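PDB 3LHL: putative agmatinase from Clostridium difficile, which probably hydrolyses agmatine to putrescine and urea, as a manganese-dependent member of the arginase family. Local coordinates for residues D114-H119 / N193-Y198; F154-R159 / I182-N187. All blocks are in the same frame, centred on the assembly; numbering follows the deposited sequence.

Contact 1 (D114-H119 / N193-Y198); sequences DIYVIH and NGKNIY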
loop_
_atom_site.group_PDB
_atom_site.type_symbol
_atom_site.label_atom_id
_atom_site.label_comp_id
_atom_site.label_asym_id
_atom_site.label_seq_id
_atom_site.Cartn_x
_atom_site.Cartn_y
_atom_site.Cartn_z
ATOM N N ASP A 114 5.258 -16.319 8.918
ATOM C CA ASP A 114 6.589 -15.929 8.472
ATOM C C ASP A 114 6.491 -15.059 7.225
ATOM O O ASP A 114 6.837 -15.490 6.127
ATOM C CB ASP A 114 7.427 -17.174 8.173
ATOM C CG ASP A 114 8.776 -16.834 7.571
ATOM O OD1 ASP A 114 9.499 -16.001 8.169
ATOM O OD2 ASP A 114 9.112 -17.397 6.503
ATOM N N ILE A 115 6.024 -13.830 7.394
ATOM C CA ILE A 115 5.863 -12.939 6.255
ATOM C C ILE A 115 6.759 -11.711 6.330
ATOM O O ILE A 115 7.137 -11.269 7.411
ATOM C CB ILE A 115 4.381 -12.494 6.127
ATOM C CG1 ILE A 115 4.186 -11.672 4.853
ATOM C CG2 ILE A 115 3.970 -11.687 7.353
ATOM C CD1 ILE A 115 2.741 -11.318 4.569
ATOM N N TYR A 116 7.105 -11.173 5.165
ATOM C CA TYR A 116 7.945 -9.984 5.071
ATOM C C TYR A 116 7.106 -8.811 4.579
ATOM O O TYR A 116 6.148 -8.991 3.828
ATOM C CB TYR A 116 9.111 -10.245 4.118
ATOM C CG TYR A 116 10.051 -11.306 4.635
ATOM C CD1 TYR A 116 11.103 -10.975 5.491
ATOM C CD2 TYR A 116 9.853 -12.649 4.324
ATOM C CE1 TYR A 116 11.934 -11.953 6.029
ATOM C CE2 TYR A 116 10.677 -13.640 4.859
ATOM C CZ TYR A 116 11.716 -13.284 5.712
ATOM O OH TYR A 116 12.519 -14.257 6.262
ATOM N N VAL A 117 7.471 -7.609 5.007
ATOM C CA VAL A 117 6.742 -6.410 4.630
ATOM C C VAL A 117 7.570 -5.454 3.771
ATOM O O VAL A 117 8.671 -5.054 4.154
ATOM C CB VAL A 117 6.276 -5.632 5.888
ATOM C CG1 VAL A 117 5.541 -4.363 5.476
ATOM C CG2 VAL A 117 5.392 -6.516 6.754
ATOM N N ILE A 118 7.041 -5.104 2.604
ATOM C CA ILE A 118 7.708 -4.156 1.722
ATOM C C ILE A 118 6.904 -2.868 1.866
ATOM O O ILE A 118 5.695 -2.843 1.617
ATOM C CB ILE A 118 7.734 -4.663 0.262
ATOM C CG1 ILE A 118 8.714 -5.843 0.161
ATOM C CG2 ILE A 118 8.156 -3.538 -0.688
ATOM C CD1 ILE A 118 8.896 -6.414 -1.243
ATOM N N HIS A 119 7.590 -1.808 2.283
ATOM C CA HIS A 119 6.967 -0.516 2.555
ATOM C C HIS A 119 7.512 0.672 1.746
ATOM O O HIS A 119 8.684 1.026 1.859
ATOM C CB HIS A 119 7.115 -0.264 4.060
ATOM C CG HIS A 119 6.670 1.089 4.524
ATOM N ND1 HIS A 119 5.398 1.577 4.306
ATOM C CD2 HIS A 119 7.309 2.024 5.268
ATOM C CE1 HIS A 119 5.272 2.751 4.898
ATOM N NE2 HIS A 119 6.416 3.046 5.489
ATOM N N ASN A 193 13.912 -13.860 -2.184
ATOM C CA ASN A 193 13.539 -14.912 -3.124
ATOM C C ASN A 193 12.733 -16.020 -2.455
ATOM O O ASN A 193 13.170 -16.603 -1.464
ATOM C CB ASN A 193 14.797 -15.505 -3.763
ATOM C CG ASN A 193 14.482 -16.512 -4.853
ATOM O OD1 ASN A 193 13.980 -17.603 -4.584
ATOM N ND2 ASN A 193 14.772 -16.143 -6.096
ATOM N N GLY A 194 11.552 -16.291 -3.002
ATOM C CA GLY A 194 10.691 -17.338 -2.479
ATOM C C GLY A 194 9.970 -17.042 -1.178
ATOM O O GLY A 194 9.351 -17.933 -0.605
ATOM N N LYS A 195 10.037 -15.802 -0.705
ATOM C CA LYS A 195 9.381 -15.443 0.542
ATOM C C LYS A 195 7.993 -14.843 0.344
ATOM O O LYS A 195 7.643 -14.403 -0.751
ATOM C CB LYS A 195 10.260 -14.478 1.339
ATOM C CG LYS A 195 11.556 -15.112 1.835
ATOM C CD LYS A 195 11.265 -16.356 2.666
ATOM C CE LYS A 195 12.538 -17.093 3.058
ATOM N NZ LYS A 195 13.440 -16.251 3.886
ATOM N N ASN A 196 7.205 -14.847 1.417
ATOM C CA ASN A 196 5.853 -14.307 1.392
ATOM C C ASN A 196 5.909 -12.840 1.792
ATOM O O ASN A 196 6.482 -12.478 2.823
ATOM C CB ASN A 196 4.961 -15.094 2.349
ATOM C CG ASN A 196 4.818 -16.544 1.940
ATOM O OD1 ASN A 196 4.915 -17.451 2.770
ATOM N ND2 ASN A 196 4.582 -16.774 0.654
ATOM N N ILE A 197 5.292 -12.000 0.974
ATOM C CA ILE A 197 5.328 -10.568 1.198
ATOM C C ILE A 197 3.980 -9.856 1.293
ATOM O O ILE A 197 3.011 -10.220 0.621
ATOM C CB ILE A 197 6.161 -9.883 0.054
ATOM C CG1 ILE A 197 7.661 -10.036 0.321
ATOM C CG2 ILE A 197 5.791 -8.412 -0.087
ATOM C CD1 ILE A 197 8.193 -11.453 0.186
ATOM N N TYR A 198 3.928 -8.848 2.157
ATOM C CA TYR A 198 2.745 -8.008 2.253
ATOM C C TYR A 198 3.280 -6.685 1.719
ATOM O O TYR A 198 4.190 -6.096 2.304
ATOM C CB TYR A 198 2.262 -7.794 3.682
ATOM C CG TYR A 198 0.987 -6.972 3.692
ATOM C CD1 TYR A 198 -0.263 -7.587 3.686
ATOM C CD2 TYR A 198 1.034 -5.579 3.599
ATOM C CE1 TYR A 198 -1.437 -6.836 3.579
ATOM C CE2 TYR A 198 -0.130 -4.821 3.489
ATOM C CZ TYR A 198 -1.363 -5.454 3.479
ATOM O OH TYR A 198 -2.517 -4.707 3.344
HETATM O O HOH W 1 7.885 -15.744 3.866
HETATM O O HOH W 2 11.853 -16.801 6.516
#
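Lys195 meets Tyr116 where strand 196-202 enters the parallel eight-stranded sheet of the arginase fold beside strand 115-120. Its aliphatic chain crosses the CD2-CE2 side of the ring obliquely, with Lys195 CG 3.5 Å from Tyr116 CE2. Bends at chi2 (-56°) and chi4 (61°) curl the lysine along the phenol and bring its amine near the hydroxyl. Water 2 joins the two groups: it accepts from Lys195 NZ, donates to Asp114 OD2 and lies 2.6 Å from Tyr116 OH. Asp114 has its direct charge partner in Lys152, which also makes a cation-pi contact with Tyr116, so this end of the sheet carries a small polar network.

At Asn196 a water bridges the backbones before the direct bonds begin. Water 1 fills the first rung, accepting from Asn196 N and donating to Asp114 O. The first direct bond follows, Tyr116 N to Asn196 O at 2.8 Å, with an N-H...O angle of 170°. Ile115 CG1 also packs against that carbonyl oxygen.

Ile197 pairs with Tyr116, and the side chains of both lie on the same face of the sheet. Its CA-H points to Tyr116 O, 3.2 Å from Ile197 CA, while its CG2 lies 3.9 Å from Ile118 CD1.

Tyr198 bonds through both its backbone N and its O, in the alternating pattern of parallel strands: its N donates to Tyr116 O, and its O accepts from Ile118 N at 3.0 Å. Its ring turns off toward helix 101-111, and its hydroxyl is hydrogen-bonded to Asp245 on strand 240-247. What remains near the first strand is the root of the side chain, where Tyr198 CB touches Ile115 CD1 at 3.7 Å.

Contact 2 (F154-R159 / I182-N187); sequences FQFGIR and IDTFEN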
loop_
_atom_site.group_PDB
_atom_site.type_symbol
_atom_site.label_atom_id
_atom_site.label_comp_id
_atom_site.label_asym_id
_atom_site.label_seq_id
_atom_site.Cartn_x
_atom_site.Cartn_y
_atom_site.Cartn_z
ATOM N N PHE A 154 10.980 -3.783 5.347
ATOM C CA PHE A 154 11.868 -3.105 4.404
ATOM C C PHE A 154 11.168 -1.858 3.886
ATOM O O PHE A 154 10.114 -1.943 3.262
ATOM C CB PHE A 154 12.209 -4.047 3.251
ATOM C CG PHE A 154 12.923 -5.283 3.691
ATOM C CD1 PHE A 154 14.308 -5.372 3.598
ATOM C CD2 PHE A 154 12.216 -6.337 4.267
ATOM C CE1 PHE A 154 14.983 -6.490 4.077
ATOM C CE2 PHE A 154 12.883 -7.463 4.751
ATOM C CZ PHE A 154 14.269 -7.537 4.657
ATOM N N GLN A 155 11.765 -0.701 4.147
ATOM C CA GLN A 155 11.173 0.566 3.751
ATOM C C GLN A 155 11.969 1.226 2.638
ATOM O O GLN A 155 13.197 1.168 2.626
ATOM C CB GLN A 155 11.088 1.472 4.978
ATOM C CG GLN A 155 10.656 0.705 6.231
ATOM C CD GLN A 155 10.391 1.602 7.417
ATOM O OE1 GLN A 155 9.430 2.375 7.425
ATOM N NE2 GLN A 155 11.244 1.508 8.428
ATOM N N PHE A 156 11.257 1.855 1.706
ATOM C CA PHE A 156 11.887 2.504 0.562
ATOM C C PHE A 156 11.339 3.891 0.258
ATOM O O PHE A 156 10.139 4.125 0.364
ATOM C CB PHE A 156 11.700 1.632 -0.678
ATOM C CG PHE A 156 12.309 0.281 -0.556
ATOM C CD1 PHE A 156 13.611 0.050 -0.998
ATOM C CD2 PHE A 156 11.590 -0.768 0.008
ATOM C CE1 PHE A 156 14.187 -1.210 -0.881
ATOM C CE2 PHE A 156 12.161 -2.035 0.130
ATOM C CZ PHE A 156 13.459 -2.256 -0.315
ATOM N N GLY A 157 12.233 4.796 -0.130
ATOM C CA GLY A 157 11.837 6.148 -0.488
ATOM C C GLY A 157 11.626 7.114 0.662
ATOM O O GLY A 157 11.245 8.264 0.442
ATOM N N ILE A 158 11.885 6.653 1.881
ATOM C CA ILE A 158 11.696 7.470 3.075
ATOM C C ILE A 158 12.514 8.761 3.043
ATOM O O ILE A 158 13.708 8.745 2.752
ATOM C CB ILE A 158 12.083 6.684 4.349
ATOM C CG1 ILE A 158 11.612 5.223 4.243
ATOM C CG2 ILE A 158 11.473 7.365 5.580
ATOM C CD1 ILE A 158 10.110 5.037 4.103
ATOM N N ARG A 159 11.871 9.882 3.343
ATOM C CA ARG A 159 12.568 11.161 3.340
ATOM C C ARG A 159 12.057 12.173 4.364
ATOM O O ARG A 159 12.436 13.341 4.326
ATOM C CB ARG A 159 12.513 11.769 1.938
ATOM C CG ARG A 159 11.124 11.841 1.307
ATOM C CD ARG A 159 11.224 12.434 -0.101
ATOM N NE ARG A 159 9.927 12.654 -0.737
ATOM C CZ ARG A 159 9.136 11.689 -1.197
ATOM N NH1 ARG A 159 9.501 10.417 -1.095
ATOM N NH2 ARG A 159 7.981 12.000 -1.775
ATOM N N ILE A 182 14.765 4.546 -3.950
ATOM C CA ILE A 182 14.261 3.179 -4.070
ATOM C C ILE A 182 15.223 2.319 -4.897
ATOM O O ILE A 182 14.866 1.230 -5.346
ATOM C CB ILE A 182 12.882 3.163 -4.761
ATOM C CG1 ILE A 182 13.006 3.775 -6.158
ATOM C CG2 ILE A 182 11.867 3.960 -3.937
ATOM C CD1 ILE A 182 11.728 3.779 -6.938
ATOM N N ASP A 183 16.441 2.815 -5.085
ATOM C CA ASP A 183 17.452 2.124 -5.884
ATOM C C ASP A 183 17.845 0.721 -5.425
ATOM O O ASP A 183 18.238 -0.109 -6.243
ATOM C CB ASP A 183 18.706 2.994 -5.986
ATOM C CG ASP A 183 18.427 4.338 -6.635
ATOM O OD1 ASP A 183 17.911 4.352 -7.774
ATOM O OD2 ASP A 183 18.722 5.381 -6.010
ATOM N N THR A 184 17.739 0.452 -4.126
ATOM C CA THR A 184 18.103 -0.854 -3.597
ATOM C C THR A 184 16.984 -1.890 -3.686
ATOM O O THR A 184 17.185 -3.052 -3.322
ATOM C CB THR A 184 18.532 -0.757 -2.120
ATOM O OG1 THR A 184 17.413 -0.348 -1.323
ATOM C CG2 THR A 184 19.663 0.249 -1.952
ATOM N N PHE A 185 15.815 -1.486 -4.177
ATOM C CA PHE A 185 14.673 -2.400 -4.261
ATOM C C PHE A 185 14.944 -3.732 -4.960
ATOM O O PHE A 185 14.551 -4.785 -4.458
ATOM C CB PHE A 185 13.475 -1.723 -4.929
ATOM C CG PHE A 185 12.181 -2.487 -4.761
ATOM C CD1 PHE A 185 11.684 -2.772 -3.485
ATOM C CD2 PHE A 185 11.474 -2.947 -5.873
ATOM C CE1 PHE A 185 10.500 -3.509 -3.319
ATOM C CE2 PHE A 185 10.292 -3.683 -5.722
ATOM C CZ PHE A 185 9.803 -3.967 -4.438
ATOM N N GLU A 186 15.604 -3.695 -6.114
ATOM C CA GLU A 186 15.893 -4.928 -6.842
ATOM C C GLU A 186 16.740 -5.876 -6.002
ATOM O O GLU A 186 16.497 -7.083 -5.987
ATOM C CB GLU A 186 16.596 -4.627 -8.167
ATOM C CG GLU A 186 16.881 -5.868 -9.019
ATOM C CD GLU A 186 17.304 -5.518 -10.439
ATOM O OE1 GLU A 186 17.773 -4.383 -10.661
ATOM O OE2 GLU A 186 17.179 -6.380 -11.335
ATOM N N ASN A 187 17.725 -5.329 -5.295
ATOM C CA ASN A 187 18.575 -6.148 -4.446
ATOM C C ASN A 187 17.769 -6.792 -3.320
ATOM O O ASN A 187 17.926 -7.979 -3.042
ATOM C CB ASN A 187 19.718 -5.318 -3.848
ATOM C CG ASN A 187 20.890 -5.170 -4.796
ATOM O OD1 ASN A 187 21.061 -5.971 -5.709
ATOM N ND2 ASN A 187 21.714 -4.159 -4.572
#
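Gly157 and Ile182 bring the two backbones closest, their CA atoms 5.2 Å apart, where strand 153-158 turns a corner and a type I beta turn, Ile182 to Phe185, leads into helix 185-191. In the alpha/beta arginase fold this contact joins a strand of the central parallel sheet to the start of a helix packed on it. The turn is closed by Phe185 N donating to Ile182 O, and Gly157 takes a positive phi at the corner.

Phe156 carries the contact. With CG anti to its carbonyl carbon (chi1 -61°), the ring lies against the turn and meets Thr184 and Phe185, while its CB touches Ile182. The main partner is Phe185, in a T-shaped stack: the ring planes stand at 90°, the centroids are 5.1 Å apart, and the edge of Phe185 is directed at the face of Phe156. The incoming atom, Phe185 CD1, is displaced toward the rim of that face and lies 3.7 Å from Phe156 CZ.

Thr184 approaches the same ring differently, at its edge, near the ring plane, with Thr184 OG1 3.4 Å from Phe156 CE1. The hydroxyl is not left to the aromatic edge, since it is hydrogen-bonded to both Glu178 and Tyr176. The helix backbone also closes on this part of the ring, Phe185 CA lying 3.6 Å from Phe156 CE1.

Phe120 of strand 115-120 extends the aromatic cluster, standing edge-to-face with Phe185 and meeting Phe156 with planes about 30° apart. Ile233 and Ile234 of helix 229-235 also pack against Phe185. Nearer the corner, the gamma methyl of Ile182, CG2, lies 4.0 Å from Phe156 CB and 3.9 Å from Gly157 N.

Contacts 1 and 2 share one sheet, since strands 115-120 and 153-158 are neighbours in it, and helix 185-191 of contact 2 runs on to strand 196-202 of contact 1. The junction is direct: His119 O lies 2.7 Å from Phe156 N, a probable hydrogen bond, and Ile118 CG2 packs 3.5 Å from Phe185 CE1. Their chemistry differs with place. Contact 1 is a strand-to-strand ladder, buried toward Tyr198 but water-bridged and charged at its outer end. Contact 2 is strand against helix start, buried and largely aromatic. It also buries less surface, 223 Å² against 458 Å².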